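Local coordinates for fibronectin type III domain-containing protein (Simiduia agarivorans, PDB 6P2K) that probably cleaves the backbone of xyloglucan-like beta-glucans, as a family 74 glycoside hydrolase whose catalytic part is built from seven-bladed beta-propellers, at residues B[525-530]-B[568-573]; B[532-537]-B[552-557]. All coordinates share one frame; numbering follows the deposited sequence.

How the contacts relate
From the N terminus, strand 524-528 (in 525-530) turns tightly into strand 532-536 (in 532-537), and a probable hydrogen bond between Met526 O and Tyr534 N, 2.7 Å long, joins the two contacts. The chain then runs through helix 539-547 and returns at 552-557, where contact 2 closes the shorter loop and completes a four-stranded antiparallel sheet. It next passes zinc ligands Glu559, Asp562 and Asp566 and enters strand 567-575 of the following sheet, where contact 1 closes the longer loop. Contact 2 is therefore nested inside the loop closed by contact 1, with centres about 12 Å apart. Contact 2 joins strands within a propeller blade; contact 1 ties that blade to the next.

Contact 1: B[525-530]-B[568-573]; sequences FMFSSN and RIARKI
Phe525 and Ile573 meet through aliphatic atoms: Phe525 CB lies 4.1 Å from Ile573 CG2, while the phenyl ring leads away from 568-573 and touches Ile557. Met526 contributes backbone, its CA sitting 3.8 Å from Ile573 CD1, because its side chain departs on the other face. Phe527 fills the middle. With CG anti to the backbone N (chi1 -157°), its ring lies across the start of 568-573, where Phe527 CE1 comes within 3.2 Å of Arg568 O and Ala570 N stands over one face. Nearer the backbone, Phe527 CB packs on Ala570 CB at 3.5 Å. A water 2.9 Å from Phe527 O, to which it donates, also accepts from Ala570 N and bonds Ser529 OG, so it bridges the segments where their backbones do not pair directly. Ser529 OG additionally bonds Val510 O, and the methyl Ile569 CG2 packs against it. At Asn530 the backbones do pair: Asn530 N donates to Arg568 O at 2.7 Å and 166°. In return Arg568 NH2 donates to Asn530 O at 3.1 Å, the acceptor lying somewhat out of the guanidinium plane. Asn530 ND2 lies over the guanidinium centre, 3.6 Å above its plane, with amide and guanidinium planes 67° apart. Gly560 O and Asn563 OD1 take Arg568 NE and NH1, fixing the group's rotation beside the zinc ligand Asp566. The contact thus wedges strand 524-528 of one sheet against strand 567-575 of the next; Phe585 of strand 582-588 meets the Phe527 ring, Met533 of strand 532-536 packs on Phe527 and Ile573, and zinc ligand Asp513 of strand 511-516 accepts from Ile573 N.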
ATOM      1  N   PHE B 525      -2.753 -33.312  -7.558  1.00 18.90           N
ATOM      2  CA  PHE B 525      -3.544 -34.194  -8.405  1.00 18.80           C
ATOM      3  C   PHE B 525      -5.027 -34.034  -8.090  1.00 22.43           C
ATOM      4  O   PHE B 525      -5.405 -33.730  -6.954  1.00 22.00           O
ATOM      5  CB  PHE B 525      -3.159 -35.665  -8.210  1.00 18.92           C
ATOM      6  CG  PHE B 525      -1.750 -35.992  -8.608  1.00 21.25           C
ATOM      7  CD1 PHE B 525      -1.448 -36.346  -9.913  1.00 18.23           C
ATOM      8  CD2 PHE B 525      -0.729 -35.974  -7.669  1.00 21.35           C
ATOM      9  CE1 PHE B 525      -0.150 -36.658 -10.279  1.00 22.55           C
ATOM     10  CE2 PHE B 525       0.571 -36.289  -8.028  1.00 18.97           C
ATOM     11  CZ  PHE B 525       0.863 -36.628  -9.334  1.00 19.67           C
ATOM     12  N   MET B 526      -5.866 -34.263  -9.101  1.00 19.96           N
ATOM     13  CA  MET B 526      -7.312 -34.222  -8.926  1.00 20.00           C
ATOM     14  C   MET B 526      -7.966 -35.083 -10.001  1.00 19.28           C
ATOM     15  O   MET B 526      -7.474 -35.163 -11.129  1.00 20.61           O
ATOM     16  CB  MET B 526      -7.844 -32.785  -8.993  1.00 17.58           C
ATOM     17  CG  MET B 526      -7.594 -32.089 -10.329  1.00 18.83           C
ATOM     18  SD  MET B 526      -7.044 -30.375 -10.151  1.00 26.02           S
ATOM     19  CE  MET B 526      -5.402 -30.608  -9.461  1.00 22.68           C
ATOM     20  N   PHE B 527      -9.074 -35.732  -9.641  1.00 19.07           N
ATOM     21  CA  PHE B 527      -9.820 -36.572 -10.574  1.00 16.45           C
ATOM     22  C   PHE B 527     -11.202 -35.965 -10.775  1.00 18.56           C
ATOM     23  O   PHE B 527     -12.002 -35.906  -9.838  1.00 21.83           O
ATOM     24  CB  PHE B 527      -9.926 -38.015 -10.080  1.00 14.34           C
ATOM     25  CG  PHE B 527     -10.174 -39.018 -11.182  1.00 16.00           C
ATOM     26  CD1 PHE B 527     -11.377 -39.030 -11.877  1.00 17.43           C
ATOM     27  CD2 PHE B 527      -9.196 -39.933 -11.536  1.00 17.11           C
ATOM     28  CE1 PHE B 527     -11.600 -39.944 -12.902  1.00 18.68           C
ATOM     29  CE2 PHE B 527      -9.409 -40.852 -12.551  1.00 18.50           C
ATOM     30  CZ  PHE B 527     -10.614 -40.857 -13.239  1.00 18.64           C
ATOM     31  N   SER B 528     -11.472 -35.522 -11.998  1.00 15.38           N
ATOM     32  CA  SER B 528     -12.760 -34.952 -12.373  1.00 18.00           C
ATOM     33  C   SER B 528     -13.693 -36.092 -12.762  1.00 18.52           C
ATOM     34  O   SER B 528     -13.449 -36.789 -13.751  1.00 19.94           O
ATOM     35  CB  SER B 528     -12.590 -33.956 -13.519  1.00 16.77           C
ATOM     36  OG  SER B 528     -13.801 -33.279 -13.789  1.00 19.02           O
ATOM     37  N   SER B 529     -14.756 -36.281 -11.982  1.00 22.00           N
ATOM     38  CA  SER B 529     -15.641 -37.429 -12.149  1.00 18.55           C
ATOM     39  C   SER B 529     -16.169 -37.521 -13.574  1.00 19.56           C
ATOM     40  O   SER B 529     -16.734 -36.561 -14.107  1.00 20.11           O
ATOM     41  CB  SER B 529     -16.805 -37.342 -11.159  1.00 19.50           C
ATOM     42  OG  SER B 529     -16.354 -37.574  -9.837  1.00 20.47           O
ATOM     43  N   ASN B 530     -15.954 -38.690 -14.183  1.00 22.49           N
ATOM     44  CA  ASN B 530     -16.373 -39.032 -15.541  1.00 23.27           C
ATOM     45  C   ASN B 530     -15.589 -38.291 -16.613  1.00 20.84           C
ATOM     46  O   ASN B 530     -16.005 -38.267 -17.777  1.00 20.43           O
ATOM     47  CB  ASN B 530     -17.878 -38.812 -15.741  1.00 23.28           C
ATOM     48  CG  ASN B 530     -18.712 -39.701 -14.842  1.00 28.65           C
ATOM     49  OD1 ASN B 530     -19.582 -39.227 -14.110  1.00 34.46           O
ATOM     50  ND2 ASN B 530     -18.438 -41.000 -14.882  1.00 24.71           N
ATOM     51  N   ARG B 568     -13.290 -44.035 -13.893  1.00 22.13           N
ATOM     52  CA  ARG B 568     -14.030 -42.818 -14.189  1.00 22.05           C
ATOM     53  C   ARG B 568     -14.328 -41.945 -12.979  1.00 22.58           C
ATOM     54  O   ARG B 568     -14.640 -40.763 -13.165  1.00 24.39           O
ATOM     55  CB  ARG B 568     -15.353 -43.155 -14.897  1.00 19.97           C
ATOM     56  CG  ARG B 568     -15.156 -43.842 -16.245  1.00 20.48           C
ATOM     57  CD  ARG B 568     -16.380 -43.697 -17.142  1.00 22.22           C
ATOM     58  NE  ARG B 568     -16.541 -42.336 -17.656  1.00 22.62           N
ATOM     59  CZ  ARG B 568     -17.622 -41.904 -18.298  1.00 26.42           C
ATOM     60  NH1 ARG B 568     -18.641 -42.725 -18.509  1.00 29.91           N
ATOM     61  NH2 ARG B 568     -17.685 -40.653 -18.734  1.00 26.71           N
ATOM     62  N   ILE B 569     -14.248 -42.475 -11.762  1.00 24.28           N
ATOM     63  CA  ILE B 569     -14.445 -41.700 -10.542  1.00 21.68           C
ATOM     64  C   ILE B 569     -13.426 -42.168  -9.516  1.00 22.16           C
ATOM     65  O   ILE B 569     -13.205 -43.372  -9.358  1.00 26.65           O
ATOM     66  CB  ILE B 569     -15.877 -41.849  -9.985  1.00 21.17           C
ATOM     67  CG1 ILE B 569     -16.915 -41.407 -11.014  1.00 22.49           C
ATOM     68  CG2 ILE B 569     -16.044 -41.052  -8.705  1.00 23.47           C
ATOM     69  CD1 ILE B 569     -18.326 -41.860 -10.691  1.00 23.28           C
ATOM     70  N   ALA B 570     -12.805 -41.221  -8.816  1.00 20.84           N
ATOM     71  CA  ALA B 570     -11.845 -41.532  -7.765  1.00 21.82           C
ATOM     72  C   ALA B 570     -12.409 -41.118  -6.415  1.00 24.38           C
ATOM     73  O   ALA B 570     -12.934 -40.011  -6.269  1.00 28.09           O
ATOM     74  CB  ALA B 570     -10.507 -40.833  -8.008  1.00 20.60           C
ATOM     75  N   ARG B 571     -12.297 -42.007  -5.430  1.00 20.44           N
ATOM     76  CA  ARG B 571     -12.681 -41.674  -4.065  1.00 17.75           C
ATOM     77  C   ARG B 571     -11.512 -41.133  -3.253  1.00 21.39           C
ATOM     78  O   ARG B 571     -11.706 -40.253  -2.408  1.00 23.01           O
ATOM     79  CB  ARG B 571     -13.279 -42.904  -3.374  1.00 16.83           C
ATOM     80  CG  ARG B 571     -13.543 -42.734  -1.879  1.00 18.07           C
ATOM     81  CD  ARG B 571     -14.643 -41.722  -1.604  1.00 20.26           C
ATOM     82  NE  ARG B 571     -15.024 -41.711  -0.193  1.00 24.88           N
ATOM     83  CZ  ARG B 571     -14.366 -41.050   0.754  1.00 26.33           C
ATOM     84  NH1 ARG B 571     -13.289 -40.336   0.440  1.00 25.32           N
ATOM     85  NH2 ARG B 571     -14.784 -41.102   2.012  1.00 21.79           N
ATOM     86  N   LYS B 572     -10.302 -41.628  -3.499  1.00 19.60           N
ATOM     87  CA  LYS B 572      -9.114 -41.125  -2.830  1.00 18.93           C
ATOM     88  C   LYS B 572      -7.923 -41.263  -3.765  1.00 18.82           C
ATOM     89  O   LYS B 572      -7.766 -42.289  -4.431  1.00 18.08           O
ATOM     90  CB  LYS B 572      -8.843 -41.873  -1.518  1.00 22.36           C
ATOM     91  CG  LYS B 572      -7.496 -41.538  -0.901  1.00 24.82           C
ATOM     92  CD  LYS B 572      -7.539 -41.542   0.614  1.00 28.22           C
ATOM     93  CE  LYS B 572      -6.250 -40.967   1.188  1.00 32.85           C
ATOM     94  NZ  LYS B 572      -6.067 -41.345   2.616  1.00 41.14           N
ATOM     95  N   ILE B 573      -7.098 -40.223  -3.815  1.00 17.19           N
ATOM     96  CA  ILE B 573      -5.852 -40.228  -4.569  1.00 17.37           C
ATOM     97  C   ILE B 573      -4.705 -40.326  -3.576  1.00 21.26           C
ATOM     98  O   ILE B 573      -4.652 -39.561  -2.604  1.00 17.70           O
ATOM     99  CB  ILE B 573      -5.711 -38.974  -5.447  1.00 18.89           C
ATOM    100  CG1 ILE B 573      -6.856 -38.897  -6.458  1.00 21.10           C
ATOM    101  CG2 ILE B 573      -4.371 -38.973  -6.157  1.00 17.65           C
ATOM    102  CD1 ILE B 573      -6.871 -37.602  -7.255  1.00 25.60           C
TER
HETATM  103  O   HOH W   1     -13.747 -38.221  -9.360  1.00 21.97           O

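Contact 2: B[532-537]-B[552-557]; sequences GMYMVE and LPVTQI
Met535 and Thr555 form an antiparallel hydrogen-bonded pair, Met535 N to Thr555 O at 2.6 Å and Thr555 N to Met535 O at 2.8 Å, and Ile557 N to Met533 O at 3.0 Å continues the pairing past the non-hydrogen-bonded pair Tyr534-Gln556. On the Tyr534 face, CG anti to the carbonyl carbon (chi1 -62°) carries the ring slantwise across the extended Gln556 chain, with Tyr534 CE2 3.4 Å from Gln556 CB and ring and amide planes 81° apart. Val554 CG2 also touches this ring, 3.9 Å from Tyr534 CD2. An alanine here would remove the ring and is likely to open a gap between Val554, the Gln556 chain and the neighbouring Leu506 and Pro507. Ile557 spans two methionines, its CG2 lying 4.0 Å from Met535 CB, on the Met535 face, and its CD1 meeting Met533 CG; Trp605 and Phe607 of the next sheet cover it. Thr555 OG1 shares one water with Glu537 N and another with Glu537 OE2. Adding 555-559 as the last strand of a four-stranded antiparallel sheet is the pattern of a beta-propeller blade, here its third and fourth strands.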
ATOM      1  N   GLY B 532     -11.518 -37.624 -16.047  1.00 16.35           N
ATOM      2  CA  GLY B 532     -10.193 -38.194 -15.921  1.00 18.88           C
ATOM      3  C   GLY B 532      -9.398 -37.492 -14.837  1.00 18.49           C
ATOM      4  O   GLY B 532      -9.929 -36.703 -14.059  1.00 18.10           O
ATOM      5  N   MET B 533      -8.105 -37.804 -14.799  1.00 17.62           N
ATOM      6  CA  MET B 533      -7.207 -37.268 -13.786  1.00 19.09           C
ATOM      7  C   MET B 533      -6.375 -36.131 -14.358  1.00 21.62           C
ATOM      8  O   MET B 533      -5.842 -36.229 -15.469  1.00 19.17           O
ATOM      9  CB  MET B 533      -6.280 -38.346 -13.228  1.00 20.90           C
ATOM     10  CG  MET B 533      -5.497 -37.868 -12.011  1.00 28.93           C
ATOM     11  SD  MET B 533      -4.678 -39.189 -11.108  1.00 40.73           S
ATOM     12  CE  MET B 533      -6.022 -39.776 -10.084  1.00 42.37           C
ATOM     13  N   TYR B 534      -6.256 -35.058 -13.580  1.00 17.09           N
ATOM     14  CA  TYR B 534      -5.555 -33.857 -13.999  1.00 20.82           C
ATOM     15  C   TYR B 534      -4.543 -33.467 -12.931  1.00 23.29           C
ATOM     16  O   TYR B 534      -4.618 -33.902 -11.779  1.00 21.63           O
ATOM     17  CB  TYR B 534      -6.531 -32.705 -14.270  1.00 19.89           C
ATOM     18  CG  TYR B 534      -7.487 -33.019 -15.396  1.00 20.82           C
ATOM     19  CD1 TYR B 534      -8.580 -33.855 -15.193  1.00 18.83           C
ATOM     20  CD2 TYR B 534      -7.287 -32.498 -16.668  1.00 19.72           C
ATOM     21  CE1 TYR B 534      -9.446 -34.160 -16.224  1.00 19.42           C
ATOM     22  CE2 TYR B 534      -8.154 -32.792 -17.700  1.00 19.59           C
ATOM     23  CZ  TYR B 534      -9.226 -33.628 -17.474  1.00 22.32           C
ATOM     24  OH  TYR B 534     -10.090 -33.927 -18.501  1.00 29.20           O
ATOM     25  N   MET B 535      -3.584 -32.644 -13.337  1.00 24.85           N
ATOM     26  CA  MET B 535      -2.435 -32.328 -12.503  1.00 24.58           C
ATOM     27  C   MET B 535      -2.132 -30.842 -12.598  1.00 20.51           C
ATOM     28  O   MET B 535      -2.130 -30.275 -13.693  1.00 18.83           O
ATOM     29  CB  MET B 535      -1.216 -33.150 -12.938  1.00 26.28           C
ATOM     30  CG  MET B 535       0.059 -32.860 -12.173  1.00 28.71           C
ATOM     31  SD  MET B 535       1.345 -34.068 -12.548  1.00 31.04           S
ATOM     32  CE  MET B 535       1.812 -33.573 -14.206  1.00 28.09           C
ATOM     33  N   VAL B 536      -1.900 -30.216 -11.451  1.00 23.04           N
ATOM     34  CA  VAL B 536      -1.269 -28.905 -11.384  1.00 22.70           C
ATOM     35  C   VAL B 536       0.204 -29.157 -11.096  1.00 23.32           C
ATOM     36  O   VAL B 536       0.570 -29.563  -9.987  1.00 24.44           O
ATOM     37  CB  VAL B 536      -1.915 -28.011 -10.319  1.00 22.71           C
ATOM     38  CG1 VAL B 536      -1.115 -26.725 -10.158  1.00 24.10           C
ATOM     39  CG2 VAL B 536      -3.360 -27.700 -10.700  1.00 22.71           C
ATOM     40  N   GLU B 537       1.050 -28.943 -12.105  1.00 23.93           N
ATOM     41  CA  GLU B 537       2.461 -29.290 -11.974  1.00 27.69           C
ATOM     42  C   GLU B 537       3.131 -28.488 -10.864  1.00 25.36           C
ATOM     43  O   GLU B 537       3.913 -29.033 -10.077  1.00 23.19           O
ATOM     44  CB  GLU B 537       3.174 -29.067 -13.308  1.00 35.25           C
ATOM     45  CG  GLU B 537       4.682 -29.228 -13.246  1.00 46.17           C
ATOM     46  CD  GLU B 537       5.111 -30.675 -13.377  1.00 54.59           C
ATOM     47  OE1 GLU B 537       6.161 -31.045 -12.804  1.00 56.81           O
ATOM     48  OE2 GLU B 537       4.395 -31.443 -14.056  1.00 58.50           O
ATOM     49  N   LEU B 552      -3.252 -20.365 -15.976  1.00 20.14           N
ATOM     50  CA  LEU B 552      -2.336 -21.399 -16.439  1.00 22.25           C
ATOM     51  C   LEU B 552      -3.089 -22.713 -16.594  1.00 20.78           C
ATOM     52  O   LEU B 552      -3.752 -23.150 -15.646  1.00 19.21           O
ATOM     53  CB  LEU B 552      -1.193 -21.579 -15.455  1.00 21.96           C
ATOM     54  CG  LEU B 552      -0.175 -22.660 -15.808  1.00 24.50           C
ATOM     55  CD1 LEU B 552       0.778 -22.156 -16.884  1.00 22.45           C
ATOM     56  CD2 LEU B 552       0.586 -23.094 -14.568  1.00 25.06           C
ATOM     57  N   PRO B 553      -3.031 -23.361 -17.758  1.00 23.67           N
ATOM     58  CA  PRO B 553      -3.774 -24.614 -17.940  1.00 24.06           C
ATOM     59  C   PRO B 553      -3.307 -25.692 -16.976  1.00 19.81           C
ATOM     60  O   PRO B 553      -2.139 -25.743 -16.585  1.00 20.93           O
ATOM     61  CB  PRO B 553      -3.468 -25.003 -19.393  1.00 22.40           C
ATOM     62  CG  PRO B 553      -3.069 -23.726 -20.053  1.00 22.77           C
ATOM     63  CD  PRO B 553      -2.357 -22.933 -18.994  1.00 22.10           C
ATOM     64  N   VAL B 554      -4.243 -26.556 -16.582  1.00 18.49           N
ATOM     65  CA  VAL B 554      -3.891 -27.774 -15.863  1.00 19.33           C
ATOM     66  C   VAL B 554      -3.342 -28.766 -16.879  1.00 23.52           C
ATOM     67  O   VAL B 554      -3.381 -28.517 -18.090  1.00 21.74           O
ATOM     68  CB  VAL B 554      -5.092 -28.367 -15.104  1.00 19.87           C
ATOM     69  CG1 VAL B 554      -5.643 -27.365 -14.100  1.00 17.23           C
ATOM     70  CG2 VAL B 554      -6.176 -28.804 -16.081  1.00 20.68           C
ATOM     71  N   THR B 555      -2.827 -29.891 -16.398  1.00 22.78           N
ATOM     72  CA  THR B 555      -2.332 -30.961 -17.253  1.00 24.88           C
ATOM     73  C   THR B 555      -3.208 -32.193 -17.074  1.00 22.80           C
ATOM     74  O   THR B 555      -3.425 -32.645 -15.947  1.00 23.63           O
ATOM     75  CB  THR B 555      -0.880 -31.310 -16.921  1.00 24.68           C
ATOM     76  OG1 THR B 555      -0.080 -30.120 -16.935  1.00 27.64           O
ATOM     77  CG2 THR B 555      -0.326 -32.312 -17.932  1.00 23.94           C
ATOM     78  N   GLN B 556      -3.710 -32.731 -18.178  1.00 23.27           N
ATOM     79  CA  GLN B 556      -4.411 -34.006 -18.129  1.00 25.25           C
ATOM     80  C   GLN B 556      -3.398 -35.140 -18.191  1.00 22.69           C
ATOM     81  O   GLN B 556      -2.528 -35.157 -19.067  1.00 19.99           O
ATOM     82  CB  GLN B 556      -5.409 -34.130 -19.281  1.00 26.86           C
ATOM     83  CG  GLN B 556      -6.277 -35.378 -19.187  1.00 31.14           C
ATOM     84  CD  GLN B 556      -7.226 -35.528 -20.360  1.00 41.78           C
ATOM     85  OE1 GLN B 556      -8.053 -34.656 -20.620  1.00 46.18           O
ATOM     86  NE2 GLN B 556      -7.112 -36.642 -21.073  1.00 45.87           N
ATOM     87  N   ILE B 557      -3.503 -36.085 -17.261  1.00 22.63           N
ATOM     88  CA  ILE B 557      -2.625 -37.251 -17.255  1.00 23.52           C
ATOM     89  C   ILE B 557      -3.369 -38.561 -17.457  1.00 24.08           C
ATOM     90  O   ILE B 557      -2.716 -39.595 -17.661  1.00 25.78           O
ATOM     91  CB  ILE B 557      -1.770 -37.314 -15.968  1.00 21.65           C
ATOM     92  CG1 ILE B 557      -2.623 -37.653 -14.748  1.00 19.64           C
ATOM     93  CG2 ILE B 557      -1.046 -35.994 -15.745  1.00 21.81           C
ATOM     94  CD1 ILE B 557      -1.811 -37.730 -13.466  1.00 16.00           C
TER
HETATM   95  O   HOH W   2       0.372 -28.260 -14.847  1.00 24.57           O
HETATM   96  O   HOH W   3       2.738 -30.981 -16.426  0.50 23.29           O